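Local coordinates for protein toxin 2A (Paenibacillus larvae, PDB 5URP) that is an ADP-ribosyltransferase toxin and virulence factor, probably transferring ADP-ribose from NAD+ to a target in the host cell, at residues T68-E72 / E73-S77; N124-G128 / E129-K133. All blocks are in the same frame, centred on the assembly; numbering follows the deposited sequence.

Interaction 1: residues T68-E72 / E73-S77; sequences TYLRE and EGIGS
CD1 of I75 comes to the edge of the Y69 ring, close to its plane, while E73, G74 and S77 approach the same ring obliquely. CB of E73 lies 3.9 Å from CD1 of Y69, the carbonyl O of G74 is 3.4 Å from CZ of Y69, and CB of S77 reaches CE1 of Y69 at 3.6 Å. M81 and I85 of helix 79-92 also pack on this buried ring. With CG anti to the backbone N (chi1 174°), Y69 runs out alongside the departing chain, and its hydroxyl arrives at S77. There OH of Y69 accepts a weak bond from S77 N (3.1 Å); its strongest partner is D82, and K78 N also bonds to it. Tyrosine suits the place, combining a broad apolar surface with a polar end among backbone groups. The backbone beneath is a helix C-terminus ended by glycine: Y69 O accepts the regular helical bond from E73 N (2.8 Å) and a longer-span one from G74 N (2.9 Å), the two donors reaching it from opposite faces of its plane. G74 takes up positive phi (78°), readily accessible without a side chain, and starts a type II turn to S77, where G76 holds the third position, again with positive phi. Beyond the ring, L70 and I75 lie side by side, CD2 of L70 3.7 Å from CD1 of I75, and R195 touches both. The side chains of Y69 and E73 cross at about a right angle, with the surface carboxylate plane 46° from the ring.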
# COMPACT_ATOMS: atom_id res chain seq x y z
N THR A 68 -11.66 3.89 -5.43
CA THR A 68 -12.85 3.23 -5.95
C THR A 68 -13.08 3.60 -7.40
O THR A 68 -13.46 2.75 -8.22
CB THR A 68 -14.07 3.62 -5.10
OG1 THR A 68 -13.85 3.21 -3.75
CG2 THR A 68 -15.30 2.94 -5.63
N TYR A 69 -12.91 4.87 -7.73
CA TYR A 69 -13.09 5.30 -9.10
C TYR A 69 -12.13 4.55 -10.02
O TYR A 69 -12.53 4.02 -11.06
CB TYR A 69 -12.86 6.81 -9.16
CG TYR A 69 -12.87 7.42 -10.53
CD1 TYR A 69 -14.06 7.72 -11.17
CD2 TYR A 69 -11.68 7.73 -11.17
CE1 TYR A 69 -14.06 8.30 -12.42
CE2 TYR A 69 -11.68 8.31 -12.41
CZ TYR A 69 -12.86 8.59 -13.03
OH TYR A 69 -12.86 9.17 -14.28
N LEU A 70 -10.87 4.44 -9.62
CA LEU A 70 -9.89 3.78 -10.47
C LEU A 70 -10.17 2.28 -10.58
O LEU A 70 -9.98 1.68 -11.64
CB LEU A 70 -8.49 4.01 -9.89
CG LEU A 70 -7.88 5.39 -10.07
CD1 LEU A 70 -6.65 5.51 -9.21
CD2 LEU A 70 -7.50 5.62 -11.55
N ARG A 71 -10.63 1.66 -9.50
CA ARG A 71 -10.92 0.23 -9.51
C ARG A 71 -12.18 -0.10 -10.29
O ARG A 71 -12.25 -1.17 -10.92
CB ARG A 71 -11.08 -0.28 -8.07
CG ARG A 71 -9.81 -0.46 -7.28
CD ARG A 71 -10.16 -0.66 -5.79
NE ARG A 71 -9.07 -1.23 -5.00
CZ ARG A 71 -9.14 -1.42 -3.68
NH1 ARG A 71 -8.10 -1.95 -3.03
NH2 ARG A 71 -10.23 -1.09 -3.01
N GLU A 72 -13.18 0.78 -10.26
CA GLU A 72 -14.51 0.47 -10.77
C GLU A 72 -14.87 1.16 -12.07
O GLU A 72 -15.54 0.55 -12.91
CB GLU A 72 -15.57 0.84 -9.71
CG GLU A 72 -15.44 0.05 -8.40
CD GLU A 72 -16.60 0.29 -7.44
OE1 GLU A 72 -17.36 1.26 -7.64
OE2 GLU A 72 -16.74 -0.51 -6.49
N GLU A 73 -14.48 2.41 -12.26
CA GLU A 73 -14.86 3.20 -13.43
C GLU A 73 -13.72 3.41 -14.40
O GLU A 73 -13.93 3.32 -15.62
CB GLU A 73 -15.38 4.58 -13.00
CG GLU A 73 -16.46 4.57 -11.93
CD GLU A 73 -17.75 3.95 -12.41
OE1 GLU A 73 -17.82 3.56 -13.60
OE2 GLU A 73 -18.70 3.87 -11.60
N GLY A 74 -12.53 3.69 -13.90
CA GLY A 74 -11.39 3.98 -14.73
C GLY A 74 -11.42 5.40 -15.28
O GLY A 74 -12.44 6.08 -15.29
N ILE A 75 -10.26 5.82 -15.76
CA ILE A 75 -10.09 7.15 -16.32
C ILE A 75 -11.07 7.39 -17.47
O ILE A 75 -11.42 6.48 -18.22
CB ILE A 75 -8.63 7.31 -16.79
CG1 ILE A 75 -7.67 7.08 -15.62
CG2 ILE A 75 -8.40 8.67 -17.41
CD1 ILE A 75 -7.91 7.95 -14.43
N GLY A 76 -11.50 8.65 -17.60
CA GLY A 76 -12.39 9.07 -18.66
C GLY A 76 -13.80 9.35 -18.21
O GLY A 76 -14.53 10.06 -18.92
N SER A 77 -14.21 8.83 -17.06
CA SER A 77 -15.59 8.94 -16.61
C SER A 77 -15.90 10.34 -16.08
O SER A 77 -16.83 11.00 -16.56
CB SER A 77 -15.86 7.87 -15.55
OG SER A 77 -17.16 8.00 -15.00

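Interaction 2: residues N124-G128 / E129-K133; sequences NKVNG and EVAKK
OD1 of N127 accepts from the backbone N of both E129 and V130, capping the first turn of helix 128-138, and G128 between them carries the chain from cap to helix. G128 works through its backbone alone: its O accepts from K132 N (3.0 Å), one step after N127 O has taken A131 N (2.9 Å). The bond from V130 N to OD1 of N127, 3.1 Å, is nearly straight at the hydrogen (164°), although this donor stands well above the amide plane rather than on a lone pair. E129 N, equally distant from OD1, makes only a weak, strongly bent bond. A chi1 of -177° places the amide of N127 beside its own carbonyl carbon, with OD1 facing the first N-H groups of the helix, which lack an acceptor from a preceding turn; a short asparagine answers that need. CG2 of V130 then packs across the amide, 3.5 Å from CG of N127. This is a classic N-cap, accompanied by a hydrophobic staple: V126, just before the cap, sets CG1 against CB of A131 at 3.7 Å, and both side chains rest on I206 of strand 197-207. E129 carries its acid near the N-terminus, where the helix dipole would probably stabilise a negative charge; one turn on, K133 NZ forms a salt bridge to E129 OE1 (3.3 Å), weak as a hydrogen bond.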
# COMPACT_ATOMS: atom_id res chain seq x y z
N ASN A 124 -12.09 -14.94 15.36
CA ASN A 124 -10.70 -14.50 15.48
C ASN A 124 -9.71 -15.47 14.84
O ASN A 124 -8.50 -15.28 14.98
CB ASN A 124 -10.35 -14.29 16.95
CG ASN A 124 -10.90 -13.00 17.51
OD1 ASN A 124 -11.11 -12.03 16.78
ND2 ASN A 124 -11.14 -12.97 18.82
N LYS A 125 -10.19 -16.51 14.16
CA LYS A 125 -9.34 -17.51 13.54
C LYS A 125 -9.49 -17.43 12.02
O LYS A 125 -10.59 -17.16 11.51
CB LYS A 125 -9.69 -18.92 14.03
CG LYS A 125 -9.70 -19.08 15.56
CD LYS A 125 -8.53 -19.92 16.08
CE LYS A 125 -8.26 -19.69 17.58
NZ LYS A 125 -7.54 -18.40 17.87
N VAL A 126 -8.41 -17.65 11.30
CA VAL A 126 -8.51 -17.74 9.86
C VAL A 126 -9.12 -19.09 9.51
O VAL A 126 -8.75 -20.12 10.10
CB VAL A 126 -7.14 -17.56 9.18
CG1 VAL A 126 -7.22 -17.98 7.71
CG2 VAL A 126 -6.69 -16.12 9.26
N ASN A 127 -10.08 -19.09 8.59
CA ASN A 127 -10.65 -20.33 8.07
C ASN A 127 -9.58 -21.10 7.31
O ASN A 127 -9.09 -20.65 6.27
CB ASN A 127 -11.85 -19.99 7.18
CG ASN A 127 -12.56 -21.23 6.67
OD1 ASN A 127 -11.91 -22.17 6.19
ND2 ASN A 127 -13.87 -21.24 6.77
N GLY A 128 -9.17 -22.26 7.83
CA GLY A 128 -8.01 -22.95 7.30
C GLY A 128 -8.21 -23.47 5.89
O GLY A 128 -7.27 -23.51 5.10
N GLU A 129 -9.43 -23.89 5.57
CA GLU A 129 -9.69 -24.34 4.21
C GLU A 129 -9.62 -23.18 3.22
O GLU A 129 -9.09 -23.32 2.12
CB GLU A 129 -11.06 -25.03 4.14
CG GLU A 129 -10.96 -26.45 3.65
CD GLU A 129 -12.31 -27.10 3.46
OE1 GLU A 129 -13.06 -26.65 2.56
OE2 GLU A 129 -12.63 -28.04 4.21
N VAL A 130 -10.14 -22.01 3.60
CA VAL A 130 -10.07 -20.85 2.72
C VAL A 130 -8.62 -20.41 2.55
O VAL A 130 -8.19 -20.04 1.45
CB VAL A 130 -10.96 -19.70 3.25
CG1 VAL A 130 -10.83 -18.46 2.37
CG2 VAL A 130 -12.41 -20.14 3.32
N ALA A 131 -7.85 -20.42 3.64
CA ALA A 131 -6.45 -20.04 3.56
C ALA A 131 -5.68 -20.95 2.61
O ALA A 131 -4.88 -20.47 1.80
CB ALA A 131 -5.82 -20.06 4.94
N LYS A 132 -5.90 -22.26 2.71
CA LYS A 132 -5.24 -23.20 1.80
C LYS A 132 -5.61 -22.94 0.35
O LYS A 132 -4.74 -22.94 -0.54
CB LYS A 132 -5.60 -24.63 2.21
CG LYS A 132 -4.98 -25.70 1.33
CD LYS A 132 -5.36 -27.11 1.79
CE LYS A 132 -6.87 -27.30 1.91
NZ LYS A 132 -7.63 -26.70 0.76
N LYS A 133 -6.89 -22.70 0.07
CA LYS A 133 -7.31 -22.42 -1.30
C LYS A 133 -6.70 -21.11 -1.82
O LYS A 133 -6.28 -21.04 -2.98
CB LYS A 133 -8.84 -22.38 -1.37
CG LYS A 133 -9.49 -23.72 -1.07
CD LYS A 133 -10.99 -23.60 -0.87
CE LYS A 133 -11.61 -24.92 -0.45
NZ LYS A 133 -13.06 -24.79 -0.15

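How the interactions relate
Interaction 1 closes a helix and interaction 2 opens one: glycine with positive phi ends helix 64-72, and an asparagine side chain starts helix 128-138. Along the chain they come in series, with centres about 32 Å apart and nearest atoms about 18 Å apart, so they do not touch. Each is tied to the five-stranded sheet: the helix of interaction 1 through a salt bridge from R71 to E145 on an edge strand, 142-145, and interaction 2 by packing on the neighbouring strand 197-207. Both lie within the ADP-ribosyltransferase family region, but neither can be assigned a part in the active site.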